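Side-chain contacts in LanC-like protein GCR2 (Arabidopsis thaliana, PDB 3T33), which is a zinc-binding LanC-like protein that probably binds abscisic acid and may play a role in its signalling: residues R197-V202 with P250-D255; G325-V330 with S337-V342; K93-T98 with D102-C107; A155-I160 with W179-L184. One frame throughout, in Å; residues are numbered along the deposited sequence. Where two conformers were deposited one is given.

Contact 1. Residues R197-V202 with P250-D255; sequences RMRSVV and PDEIKD
R199 and E252 form a two-pronged salt bridge. The guanidinium meets the carboxylate end-on with its two terminal nitrogens, one for each oxygen. R199 NH1 donates to E252 OE1 at 2.9 Å, and this bond is nearly straight, at 168°. R199 NH2 donates to E252 OE2 at 2.7 Å, but here the angle falls to 137°. The two flat groups are turned 38° against each other; OE1 lies in the guanidinium plane and OE2 is tilted from it. Both oxygens are met on their syn side. R199 sets out with CG anti to its backbone nitrogen and bends at the next bond, which brings its end to the partner. E252 is extended beyond CG and reaches out from the opposite direction.

The bridge joins two helices of the all-helical LanC-like fold, helix 195-212 and the first turn of helix 250-265. E252 OE1 also accepts from the backbone N of E249, just ahead of that helix. This is the bond from the N-cap backbone N to the side chain three residues on, one of the two bonds of a capping box, and it ties the carboxylate to its own helix end. The nearby helix start probably stabilises its negative charge.

Further out, R199 NE forms a salt bridge with E203, one turn along the same helix. R210, also on helix 195-212, holds D251 and D255 by salt bridges and packs with F206 against the E252 side chain.

Contact 2. Residues G325-V330 with S337-V342; sequences GLLKRV and SGNTYV
V330, in the loop before helix 336-350, and S337, in its first turn, have CA atoms 6.2 Å apart, while G325 and N339 come within 6.3 Å farther along. The short link between the segments carries the zinc ligands C333 and H334, a Cys-His pair that marks the metal centre of LanC-like proteins. The contact thus brackets a metal-binding loop.

At one end the backbone bond is the firmer one. S337 N donates to V330 O at 3.2 Å and stands above the carbonyl plane. S337 OG also lies 2.8 Å from V330 O, nearly in line with the C=O bond, so that N and OG of one residue both reach this oxygen. The OG bond holds for one of two deposited conformers and is less certain than that of S337 N. Backbone bonds R329 with I336 and G338 with G331 add to this lacing of the loop onto the first helical turn.

At the other end the CA-CB bond of N339 is directed toward the loop. Its side chain lies against G325 O and crosses L327 at about a right angle. L326 is the centre of an inverse gamma turn, between G325 and L327, both of which meet N339. The L327 side chain is about 8 Å from the zinc ion. M395 covers V330 and S337, and P292 covers N339. The buried L327 CD2 methyl comes to 4.2 Å from N339 CG.

Contact 3. Residues K93-T98 with D102-C107; sequences KSYQVT and DDLKLC
S94 and D103 supply the polar link of this contact. S94 OG donates to D103 OD2 at 2.5 Å, a very short bond whose exact length deserves caution. The hydroxyl is anti to the S94 backbone nitrogen (chi1 -177°), which carries it across to the carboxylate. The other oxygen, D103 OD1, forms a salt bridge with K60 of helix 45-69. This buried carboxylate is therefore held at both oxygens, and the lysine probably favours its charged form.

A second set of polar bonds closes the end of helix 84-98. T98 OG1 donates to S94 O at 2.7 Å, and T98 N reaches the same oxygen at 2.8 Å from the opposite face of the carbonyl plane. T98 OG1 is also bonded to N100 N, and N100 OD1 in turn takes D102 N at the start of the next helix, so the turn is secured from both ends.

The apolar part is Y95 against L104. L104 CB sits over one face of the Y95 ring in a CH-pi contact, 4.1 Å from the centroid and 20° off the ring normal. The two side chains run side by side and point the same way, so L104 CD2 follows the ring outward to 4.0 Å from Y95 CZ. Near the backbone, Y95 CB and D103 CB approach to 3.8 Å. A140 and L144 of helix 130-144 pack on L104.

The axes of segments 93-98 and 102-107 approach to 8.3 Å, with N-to-C directions 162° apart. This is an antiparallel helical hairpin with a very short connection, as in the alpha/alpha toroid of LanC-like proteins.

Contact 4. Residues A155-I160 with W179-L184; sequences ARFRGI and WACLFL
F157, on helix 147-158, packs on helix 174-188 in the alpha/alpha toroid of the LanC-like fold. One aromatic ring carries the whole contact. It is met by A180, C181 and L184, of which A180 and L184 lie one helical turn apart. The ring gets there because CG is anti to the F157 backbone nitrogen (chi1 -171°), which lets it reach A180.

The far end of the ring touches A180. A180 CB lies at the ring edge, near its plane, 3.7 Å from F157 CZ. The same methyl is 3.9 Å from F157 CE2, so it straddles this ring bond. C181 SG is 4.0 Å from F157 CE1. This is a sulfur-aromatic contact of oblique geometry: the sulfur is 5.1 Å from the ring centroid and 70° off the normal.

The side chains of L184 and F157 run antiparallel alongside each other. I160, three residues on from F157, places CD1 over one ring face, offset toward the rim. C134 of helix 130-144 also packs on F157. I193, in the loop after helix 174-188, touches both F157 and L184. The interface is apolar and buried. At its L184 side, methyl CD2 of L184 rests 4.0 Å from F157 CD2, obliquely to the ring.

In the fold
Contacts 1 and 4 are neighbours. Helix 174-188 and helix 195-212 follow each other in the chain, and M198 of the second packs on C181 and L182 of the first; the two contact centres are 18 Å apart. Contact 3 does not touch the others. Its nearest atoms are about 7 Å from contact 4 and about 6 Å from contact 2, but D401 connects it to contact 2 by bonding both K93 and Y341. Contact 2 lies 11 Å from the centre of the chain and is the one beside the zinc site. Contacts 1, 3 and 4 lie away from that site, 19 to 23 Å from the chain centre.

Contact 1. Residues R197-V202 with P250-D255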
loop_
_atom_site.group_PDB
_atom_site.type_symbol
_atom_site.label_atom_id
_atom_site.label_comp_id
_atom_site.label_asym_id
_atom_site.label_seq_id
_atom_site.Cartn_x
_atom_site.Cartn_y
_atom_site.Cartn_z
ATOM N N ARG A 197 6.362 17.994 16.846
ATOM C CA ARG A 197 7.303 17.005 16.336
ATOM C C ARG A 197 7.027 16.649 14.872
ATOM O O ARG A 197 7.954 16.539 14.071
ATOM C CB ARG A 197 7.271 15.742 17.198
ATOM C CG ARG A 197 7.979 15.884 18.535
ATOM C CD ARG A 197 9.003 17.006 18.501
ATOM N NE ARG A 197 10.309 16.541 18.042
ATOM C CZ ARG A 197 11.181 17.295 17.381
ATOM N NH1 ARG A 197 10.887 18.557 17.096
ATOM N NH2 ARG A 197 12.346 16.788 17.002
ATOM N N MET A 198 5.753 16.466 14.525
ATOM C CA MET A 198 5.380 16.086 13.147
ATOM C C MET A 198 5.592 17.280 12.219
ATOM O O MET A 198 6.142 17.146 11.123
ATOM C CB MET A 198 3.922 15.559 13.076
ATOM C CG MET A 198 3.637 14.326 13.939
ATOM S SD MET A 198 1.838 14.053 14.044
ATOM C CE MET A 198 1.509 13.592 12.359
ATOM N N ARG A 199 5.153 18.450 12.646
ATOM C CA ARG A 199 5.416 19.680 11.868
ATOM C C ARG A 199 6.923 19.907 11.613
ATOM O O ARG A 199 7.348 20.233 10.489
ATOM C CB ARG A 199 4.775 20.863 12.562
ATOM C CG ARG A 199 4.938 22.198 11.809
ATOM C CD ARG A 199 4.393 22.146 10.369
ATOM N NE ARG A 199 4.836 23.315 9.637
ATOM C CZ ARG A 199 4.565 23.604 8.379
ATOM N NH1 ARG A 199 3.790 22.806 7.629
ATOM N NH2 ARG A 199 5.076 24.729 7.873
ATOM N N SER A 200 7.757 19.604 12.607
ATOM C CA SER A 200 9.187 19.809 12.419
ATOM C C SER A 200 9.728 18.898 11.353
ATOM O O SER A 200 10.606 19.271 10.596
ATOM C CB SER A 200 9.950 19.579 13.730
ATOM O OG SER A 200 11.103 18.822 13.378
ATOM N N VAL A 201 9.207 17.673 11.280
ATOM C CA VAL A 201 9.685 16.728 10.239
ATOM C C VAL A 201 9.250 17.213 8.861
ATOM O O VAL A 201 9.998 17.123 7.887
ATOM C CB VAL A 201 9.232 15.241 10.544
ATOM C CG1 VAL A 201 9.708 14.258 9.518
ATOM C CG2 VAL A 201 9.713 14.846 11.893
ATOM N N VAL A 202 8.048 17.778 8.805
ATOM C CA VAL A 202 7.518 18.367 7.578
ATOM C C VAL A 202 8.452 19.523 7.087
ATOM O O VAL A 202 8.835 19.576 5.905
ATOM C CB VAL A 202 6.034 18.894 7.778
ATOM C CG1 VAL A 202 5.607 19.799 6.584
ATOM C CG2 VAL A 202 5.043 17.704 7.951
ATOM N N PRO A 250 0.014 27.536 2.311
ATOM C CA PRO A 250 -0.187 27.770 0.866
ATOM C C PRO A 250 1.036 27.477 -0.046
ATOM O O PRO A 250 0.925 26.698 -1.018
ATOM C CB PRO A 250 -0.615 29.239 0.821
ATOM C CG PRO A 250 -1.397 29.421 2.104
ATOM C CD PRO A 250 -0.562 28.647 3.112
ATOM N N ASP A 251 2.204 28.027 0.274
ATOM C CA ASP A 251 3.412 27.793 -0.558
ATOM C C ASP A 251 3.883 26.337 -0.549
ATOM O O ASP A 251 4.441 25.868 -1.530
ATOM C CB ASP A 251 4.562 28.678 -0.084
ATOM C CG ASP A 251 4.766 28.567 1.402
ATOM O OD1 ASP A 251 3.950 29.206 2.107
ATOM O OD2 ASP A 251 5.678 27.804 1.861
ATOM N N GLU A 252 3.669 25.630 0.561
ATOM C CA GLU A 252 3.906 24.180 0.604
ATOM C C GLU A 252 2.944 23.424 -0.338
ATOM O O GLU A 252 3.353 22.510 -1.060
ATOM C CB GLU A 252 3.802 23.682 2.052
ATOM C CG GLU A 252 4.980 24.160 2.941
ATOM C CD GLU A 252 4.703 24.100 4.428
ATOM O OE1 GLU A 252 3.625 23.623 4.847
ATOM O OE2 GLU A 252 5.583 24.541 5.203
ATOM N N ILE A 253 1.681 23.847 -0.336
ATOM C CA ILE A 253 0.667 23.296 -1.194
ATOM C C ILE A 253 1.078 23.509 -2.658
ATOM O O ILE A 253 1.177 22.528 -3.421
ATOM C CB ILE A 253 -0.739 23.876 -0.840
ATOM C CG1 ILE A 253 -1.198 23.326 0.506
ATOM C CG2 ILE A 253 -1.759 23.470 -1.911
ATOM C CD1 ILE A 253 -2.483 23.894 1.064
ATOM N N LYS A 254 1.398 24.759 -3.031
ATOM C CA LYS A 254 1.996 25.044 -4.375
ATOM C C LYS A 254 3.165 24.147 -4.697
ATOM O O LYS A 254 3.262 23.677 -5.820
ATOM C CB LYS A 254 2.462 26.520 -4.571
ATOM C CG LYS A 254 1.717 27.336 -5.650
ATOM C CD LYS A 254 1.733 28.872 -5.374
ATOM C CE LYS A 254 0.698 29.308 -4.237
ATOM N NZ LYS A 254 0.372 30.812 -4.225
ATOM N N ASP A 255 4.069 23.921 -3.740
ATOM C CA ASP A 255 5.261 23.126 -4.048
ATOM C C ASP A 255 4.955 21.619 -4.254
ATOM O O ASP A 255 5.607 20.927 -5.088
ATOM C CB ASP A 255 6.326 23.326 -2.978
ATOM C CG ASP A 255 7.066 24.712 -3.080
ATOM O OD1 ASP A 255 7.034 25.378 -4.129
ATOM O OD2 ASP A 255 7.705 25.110 -2.083
#

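Contact 2. Residues G325-V330 with S337-V342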
loop_
_atom_site.group_PDB
_atom_site.type_symbol
_atom_site.label_atom_id
_atom_site.label_comp_id
_atom_site.label_asym_id
_atom_site.label_seq_id
_atom_site.Cartn_x
_atom_site.Cartn_y
_atom_site.Cartn_z
ATOM N N GLY A 325 -0.507 -4.034 -15.680
ATOM C CA GLY A 325 -0.360 -4.087 -14.235
ATOM C C GLY A 325 -0.525 -5.466 -13.680
ATOM O O GLY A 325 -0.335 -5.700 -12.487
ATOM N N LEU A 326 -0.898 -6.383 -14.543
ATOM C CA LEU A 326 -1.052 -7.782 -14.173
ATOM C C LEU A 326 0.311 -8.541 -14.172
ATOM O O LEU A 326 0.542 -9.500 -14.926
ATOM C CB LEU A 326 -2.099 -8.408 -15.098
ATOM C CG LEU A 326 -2.911 -9.601 -14.616
ATOM C CD1 LEU A 326 -3.825 -9.273 -13.401
ATOM C CD2 LEU A 326 -3.754 -10.159 -15.825
ATOM N N LEU A 327 1.184 -8.094 -13.275
ATOM C CA LEU A 327 2.550 -8.539 -13.093
ATOM C C LEU A 327 2.656 -10.042 -12.874
ATOM O O LEU A 327 1.761 -10.640 -12.274
ATOM C CB LEU A 327 3.089 -7.827 -11.841
ATOM C CG LEU A 327 3.848 -6.492 -11.901
ATOM C CD1 LEU A 327 3.716 -5.768 -13.223
ATOM C CD2 LEU A 327 3.613 -5.586 -10.718
ATOM N N LYS A 328 3.787 -10.629 -13.258
ATOM C CA LYS A 328 4.059 -12.042 -12.985
ATOM C C LYS A 328 4.593 -12.287 -11.565
ATOM O O LYS A 328 5.408 -13.183 -11.342
ATOM C CB LYS A 328 5.038 -12.606 -14.017
ATOM C CG LYS A 328 4.575 -12.458 -15.457
ATOM C CD LYS A 328 5.301 -13.429 -16.374
ATOM C CE LYS A 328 5.382 -12.893 -17.794
ATOM N NZ LYS A 328 5.085 -13.947 -18.803
ATOM N N ARG A 329 4.122 -11.483 -10.615
ATOM C CA ARG A 329 4.475 -11.595 -9.202
ATOM C C ARG A 329 3.219 -11.339 -8.403
ATOM O O ARG A 329 2.359 -10.532 -8.808
ATOM C CB ARG A 329 5.446 -10.511 -8.881
ATOM C CG ARG A 329 6.548 -10.467 -9.881
ATOM C CD ARG A 329 7.388 -9.320 -9.674
ATOM N NE ARG A 329 8.508 -9.423 -10.589
ATOM C CZ ARG A 329 9.569 -8.643 -10.541
ATOM N NH1 ARG A 329 9.627 -7.702 -9.611
ATOM N NH2 ARG A 329 10.550 -8.805 -11.425
ATOM N N VAL A 330 3.129 -11.992 -7.251
ATOM C CA VAL A 330 1.891 -12.122 -6.529
ATOM C C VAL A 330 1.611 -10.907 -5.619
ATOM O O VAL A 330 0.447 -10.616 -5.342
ATOM C CB VAL A 330 1.973 -13.408 -5.657
ATOM C CG1 VAL A 330 2.932 -13.177 -4.434
ATOM C CG2 VAL A 330 0.540 -13.932 -5.166
ATOM N N SER A 337 -1.516 -8.273 -6.114
ATOM C CA SER A 337 -2.255 -7.832 -4.915
ATOM C C SER A 337 -2.086 -6.303 -4.736
ATOM O O SER A 337 -3.034 -5.594 -4.375
ATOM C CB SER A 337 -1.838 -8.598 -3.649
ATOM O OG SER A 337 -1.845 -10.022 -3.810
ATOM N N GLY A 338 -0.883 -5.785 -5.019
ATOM C CA GLY A 338 -0.596 -4.369 -4.755
ATOM C C GLY A 338 -1.215 -3.505 -5.829
ATOM O O GLY A 338 -1.821 -2.472 -5.514
ATOM N N ASN A 339 -1.083 -3.920 -7.097
ATOM C CA ASN A 339 -1.741 -3.160 -8.183
ATOM C C ASN A 339 -3.307 -3.123 -8.117
ATOM O O ASN A 339 -3.926 -2.145 -8.533
ATOM C CB ASN A 339 -1.214 -3.599 -9.530
ATOM C CG ASN A 339 0.287 -3.332 -9.669
ATOM O OD1 ASN A 339 0.888 -3.706 -10.634
ATOM N ND2 ASN A 339 0.880 -2.747 -8.686
ATOM N N THR A 340 -3.924 -4.130 -7.505
ATOM C CA THR A 340 -5.344 -4.079 -7.246
ATOM C C THR A 340 -5.801 -2.783 -6.578
ATOM O O THR A 340 -6.867 -2.235 -6.925
ATOM C CB THR A 340 -5.754 -5.296 -6.346
ATOM O OG1 THR A 340 -5.438 -6.453 -7.088
ATOM C CG2 THR A 340 -7.237 -5.307 -6.063
ATOM N N TYR A 341 -4.999 -2.285 -5.642
ATOM C CA TYR A 341 -5.331 -1.081 -4.873
ATOM C C TYR A 341 -5.440 0.117 -5.751
ATOM O O TYR A 341 -6.169 1.093 -5.437
ATOM C CB TYR A 341 -4.306 -0.819 -3.751
ATOM C CG TYR A 341 -4.578 -1.637 -2.473
ATOM C CD1 TYR A 341 -5.548 -1.245 -1.555
ATOM C CD2 TYR A 341 -3.893 -2.817 -2.225
ATOM C CE1 TYR A 341 -5.813 -2.036 -0.406
ATOM C CE2 TYR A 341 -4.167 -3.605 -1.092
ATOM C CZ TYR A 341 -5.088 -3.196 -0.181
ATOM O OH TYR A 341 -5.333 -3.952 0.965
ATOM N N VAL A 342 -4.744 0.098 -6.868
ATOM C CA VAL A 342 -4.991 1.208 -7.809
ATOM C C VAL A 342 -6.490 1.309 -8.165
ATOM O O VAL A 342 -7.096 2.391 -8.059
ATOM C CB VAL A 342 -4.146 1.067 -9.108
ATOM C CG1 VAL A 342 -4.496 2.167 -10.046
ATOM C CG2 VAL A 342 -2.665 1.189 -8.788
#

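Contact 3. Residues K93-T98 with D102-C107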
loop_
_atom_site.group_PDB
_atom_site.type_symbol
_atom_site.label_atom_id
_atom_site.label_comp_id
_atom_site.label_asym_id
_atom_site.label_seq_id
_atom_site.Cartn_x
_atom_site.Cartn_y
_atom_site.Cartn_z
ATOM N N LYS A 93 -5.754 -6.589 10.357
ATOM C CA LYS A 93 -6.713 -6.365 9.287
ATOM C C LYS A 93 -7.855 -7.406 9.372
ATOM O O LYS A 93 -9.040 -7.109 9.137
ATOM C CB LYS A 93 -5.984 -6.548 7.966
ATOM C CG LYS A 93 -6.892 -6.539 6.787
ATOM C CD LYS A 93 -6.955 -5.168 6.104
ATOM C CE LYS A 93 -8.142 -4.455 6.444
ATOM N NZ LYS A 93 -8.031 -3.029 5.987
ATOM N N SER A 94 -7.502 -8.619 9.729
ATOM C CA SER A 94 -8.481 -9.673 9.874
ATOM C C SER A 94 -9.377 -9.433 11.058
ATOM O O SER A 94 -10.577 -9.699 11.030
ATOM C CB SER A 94 -7.769 -10.989 10.070
ATOM O OG SER A 94 -8.728 -12.012 10.142
ATOM N N TYR A 95 -8.791 -8.969 12.134
ATOM C CA TYR A 95 -9.619 -8.569 13.225
ATOM C C TYR A 95 -10.572 -7.426 12.771
ATOM O O TYR A 95 -11.736 -7.416 13.142
ATOM C CB TYR A 95 -8.737 -8.138 14.429
ATOM C CG TYR A 95 -9.477 -7.295 15.398
ATOM C CD1 TYR A 95 -10.500 -7.842 16.199
ATOM C CD2 TYR A 95 -9.238 -5.932 15.455
ATOM C CE1 TYR A 95 -11.255 -7.015 17.067
ATOM C CE2 TYR A 95 -9.944 -5.117 16.291
ATOM C CZ TYR A 95 -10.949 -5.658 17.106
ATOM O OH TYR A 95 -11.641 -4.808 17.938
ATOM N N GLN A 96 -10.072 -6.446 12.021
ATOM C CA GLN A 96 -10.880 -5.276 11.667
ATOM C C GLN A 96 -12.104 -5.724 10.850
ATOM O O GLN A 96 -13.163 -5.074 10.899
ATOM C CB GLN A 96 -10.071 -4.321 10.787
ATOM C CG GLN A 96 -9.195 -3.279 11.477
ATOM C CD GLN A 96 -8.672 -2.207 10.425
ATOM O OE1 GLN A 96 -8.151 -2.564 9.334
ATOM N NE2 GLN A 96 -8.840 -0.902 10.747
ATOM N N VAL A 97 -11.917 -6.806 10.075
ATOM C CA VAL A 97 -12.928 -7.310 9.166
ATOM C C VAL A 97 -13.882 -8.281 9.902
ATOM O O VAL A 97 -15.082 -8.184 9.724
ATOM C CB VAL A 97 -12.306 -8.021 7.925
ATOM C CG1 VAL A 97 -13.382 -8.621 7.038
ATOM C CG2 VAL A 97 -11.536 -7.054 7.086
ATOM N N THR A 98 -13.336 -9.191 10.712
ATOM C CA THR A 98 -14.101 -10.291 11.247
ATOM C C THR A 98 -14.520 -9.973 12.667
ATOM O O THR A 98 -15.427 -10.591 13.178
ATOM C CB THR A 98 -13.294 -11.630 11.296
ATOM O OG1 THR A 98 -12.202 -11.545 12.244
ATOM C CG2 THR A 98 -12.749 -12.052 9.939
ATOM N N ASP A 102 -9.474 -13.240 18.801
ATOM C CA ASP A 102 -8.255 -14.055 18.807
ATOM C C ASP A 102 -7.216 -13.539 17.797
ATOM O O ASP A 102 -5.997 -13.745 17.988
ATOM C CB ASP A 102 -8.547 -15.544 18.557
ATOM C CG ASP A 102 -9.330 -16.207 19.718
ATOM O OD1 ASP A 102 -9.374 -15.663 20.873
ATOM O OD2 ASP A 102 -9.931 -17.289 19.465
ATOM N N ASP A 103 -7.714 -12.930 16.712
ATOM C CA ASP A 103 -6.850 -12.308 15.698
ATOM C C ASP A 103 -6.083 -11.127 16.376
ATOM O O ASP A 103 -4.915 -10.963 16.152
ATOM C CB ASP A 103 -7.635 -11.795 14.468
ATOM C CG ASP A 103 -7.930 -12.896 13.416
ATOM O OD1 ASP A 103 -7.313 -13.980 13.427
ATOM O OD2 ASP A 103 -8.809 -12.665 12.541
ATOM N N LEU A 104 -6.785 -10.306 17.153
ATOM C CA LEU A 104 -6.182 -9.163 17.827
ATOM C C LEU A 104 -5.154 -9.591 18.876
ATOM O O LEU A 104 -4.077 -9.024 18.954
ATOM C CB LEU A 104 -7.266 -8.331 18.462
ATOM C CG LEU A 104 -6.896 -7.075 19.264
ATOM C CD1 LEU A 104 -6.214 -6.040 18.344
ATOM C CD2 LEU A 104 -8.148 -6.517 19.845
ATOM N N LYS A 105 -5.474 -10.624 19.654
ATOM C CA LYS A 105 -4.550 -11.139 20.664
ATOM C C LYS A 105 -3.317 -11.667 20.002
ATOM O O LYS A 105 -2.219 -11.438 20.463
ATOM C CB LYS A 105 -5.207 -12.230 21.547
ATOM C CG LYS A 105 -5.786 -11.641 22.830
ATOM C CD LYS A 105 -6.997 -12.402 23.346
ATOM C CE LYS A 105 -7.980 -11.446 24.027
ATOM N NZ LYS A 105 -9.438 -11.713 23.612
ATOM N N LEU A 106 -3.489 -12.408 18.930
ATOM C CA LEU A 106 -2.339 -13.039 18.354
ATOM C C LEU A 106 -1.447 -11.910 17.808
ATOM O O LEU A 106 -0.209 -11.948 17.966
ATOM C CB LEU A 106 -2.746 -14.003 17.244
ATOM C CG LEU A 106 -1.537 -14.804 16.751
ATOM C CD1 LEU A 106 -0.895 -15.513 17.980
ATOM C CD2 LEU A 106 -1.921 -15.811 15.659
ATOM N N CYS A 107 -2.112 -10.940 17.150
ATOM C CA CYS A 107 -1.519 -9.685 16.710
ATOM C C CYS A 107 -0.546 -9.162 17.752
ATOM O O CYS A 107 0.646 -9.052 17.492
ATOM C CB CYS A 107 -2.607 -8.613 16.455
ATOM S SG CYS A 107 -1.852 -6.978 15.981
#

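Contact 4. Residues A155-I160 with W179-L184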
loop_
_atom_site.group_PDB
_atom_site.type_symbol
_atom_site.label_atom_id
_atom_site.label_comp_id
_atom_site.label_asym_id
_atom_site.label_seq_id
_atom_site.Cartn_x
_atom_site.Cartn_y
_atom_site.Cartn_z
ATOM N N ALA A 155 5.162 5.260 24.727
ATOM C CA ALA A 155 6.475 5.700 25.272
ATOM C C ALA A 155 7.633 5.239 24.364
ATOM O O ALA A 155 8.586 5.991 24.120
ATOM C CB ALA A 155 6.680 5.184 26.752
ATOM N N ARG A 156 7.555 4.014 23.843
ATOM C CA ARG A 156 8.593 3.564 22.958
ATOM C C ARG A 156 8.524 4.343 21.660
ATOM O O ARG A 156 9.564 4.692 21.064
ATOM C CB ARG A 156 8.479 2.075 22.679
ATOM C CG ARG A 156 8.857 1.198 23.871
ATOM C CD ARG A 156 8.164 -0.177 23.717
ATOM N NE ARG A 156 8.336 -1.061 24.876
ATOM C CZ ARG A 156 7.573 -2.131 25.123
ATOM N NH1 ARG A 156 6.573 -2.458 24.294
ATOM N NH2 ARG A 156 7.796 -2.881 26.199
ATOM N N PHE A 157 7.318 4.672 21.222
ATOM C CA PHE A 157 7.238 5.344 19.948
ATOM C C PHE A 157 7.851 6.772 20.149
ATOM O O PHE A 157 8.627 7.241 19.358
ATOM C CB PHE A 157 5.793 5.469 19.474
ATOM C CG PHE A 157 5.689 5.975 18.050
ATOM C CD1 PHE A 157 6.323 7.137 17.653
ATOM C CD2 PHE A 157 4.977 5.284 17.097
ATOM C CE1 PHE A 157 6.247 7.576 16.339
ATOM C CE2 PHE A 157 4.890 5.748 15.811
ATOM C CZ PHE A 157 5.536 6.866 15.426
ATOM N N ARG A 158 7.455 7.436 21.217
ATOM C CA ARG A 158 7.921 8.769 21.563
ATOM C C ARG A 158 9.430 8.887 21.866
ATOM O O ARG A 158 9.968 10.026 21.845
ATOM C CB ARG A 158 7.135 9.243 22.761
ATOM C CG ARG A 158 5.690 9.656 22.426
ATOM C CD ARG A 158 5.064 10.150 23.667
ATOM N NE ARG A 158 3.737 10.650 23.433
ATOM C CZ ARG A 158 2.846 10.859 24.399
ATOM N NH1 ARG A 158 3.126 10.572 25.679
ATOM N NH2 ARG A 158 1.676 11.362 24.091
ATOM N N GLY A 159 10.093 7.747 22.129
ATOM C CA GLY A 159 11.564 7.704 22.306
ATOM C C GLY A 159 12.346 7.689 20.997
ATOM O O GLY A 159 13.596 7.868 20.972
ATOM N N ILE A 160 11.650 7.485 19.884
ATOM C CA ILE A 160 12.351 7.466 18.601
ATOM C C ILE A 160 12.950 8.823 18.263
ATOM O O ILE A 160 12.293 9.852 18.400
ATOM C CB ILE A 160 11.423 6.922 17.438
ATOM C CG1 ILE A 160 11.156 5.409 17.621
ATOM C CG2 ILE A 160 12.036 7.128 16.078
ATOM C CD1 ILE A 160 9.886 4.893 16.913
ATOM N N TRP A 179 4.756 9.208 8.252
ATOM C CA TRP A 179 3.622 8.310 7.979
ATOM C C TRP A 179 3.099 7.547 9.258
ATOM O O TRP A 179 1.900 7.588 9.532
ATOM C CB TRP A 179 3.932 7.359 6.798
ATOM C CG TRP A 179 2.653 6.743 6.149
ATOM C CD1 TRP A 179 2.067 7.105 4.948
ATOM C CD2 TRP A 179 1.815 5.691 6.700
ATOM N NE1 TRP A 179 0.958 6.334 4.708
ATOM C CE2 TRP A 179 0.763 5.471 5.769
ATOM C CE3 TRP A 179 1.870 4.906 7.873
ATOM C CZ2 TRP A 179 -0.265 4.468 5.977
ATOM C CZ3 TRP A 179 0.869 3.897 8.089
ATOM C CH2 TRP A 179 -0.189 3.696 7.112
ATOM N N ALA A 180 4.008 6.970 10.053
ATOM C CA ALA A 180 3.667 6.250 11.289
ATOM C C ALA A 180 2.975 7.117 12.301
ATOM O O ALA A 180 2.071 6.640 13.025
ATOM C CB ALA A 180 4.920 5.635 11.942
ATOM N N CYS A 181 3.476 8.353 12.434
ATOM C CA CYS A 181 2.882 9.320 13.321
ATOM C C CYS A 181 1.441 9.558 12.857
ATOM O O CYS A 181 0.574 9.535 13.655
ATOM C CB CYS A 181 3.633 10.676 13.284
ATOM S SG CYS A 181 5.391 10.577 13.798
ATOM N N LEU A 182 1.247 9.929 11.583
ATOM C CA LEU A 182 -0.106 10.180 11.052
ATOM C C LEU A 182 -1.002 8.973 11.295
ATOM O O LEU A 182 -2.057 9.106 11.795
ATOM C CB LEU A 182 -0.030 10.502 9.596
ATOM C CG LEU A 182 0.715 11.817 9.306
ATOM C CD1 LEU A 182 1.074 11.936 7.858
ATOM C CD2 LEU A 182 -0.119 13.059 9.814
ATOM N N PHE A 183 -0.487 7.785 11.060
ATOM C CA PHE A 183 -1.223 6.569 11.271
ATOM C C PHE A 183 -1.632 6.388 12.743
ATOM O O PHE A 183 -2.798 6.126 13.064
ATOM C CB PHE A 183 -0.345 5.394 10.816
ATOM C CG PHE A 183 -0.874 4.043 11.210
ATOM C CD1 PHE A 183 -0.587 3.513 12.475
ATOM C CD2 PHE A 183 -1.657 3.281 10.301
ATOM C CE1 PHE A 183 -1.072 2.210 12.875
ATOM C CE2 PHE A 183 -2.120 1.960 10.664
ATOM C CZ PHE A 183 -1.824 1.420 11.950
ATOM N N LEU A 184 -0.679 6.561 13.640
ATOM C CA LEU A 184 -0.966 6.456 15.051
ATOM C C LEU A 184 -2.038 7.451 15.493
ATOM O O LEU A 184 -3.027 7.074 16.192
ATOM C CB LEU A 184 0.298 6.635 15.881
ATOM C CG LEU A 184 0.063 6.456 17.371
ATOM C CD1 LEU A 184 -0.621 5.146 17.682
ATOM C CD2 LEU A 184 1.380 6.548 18.175
#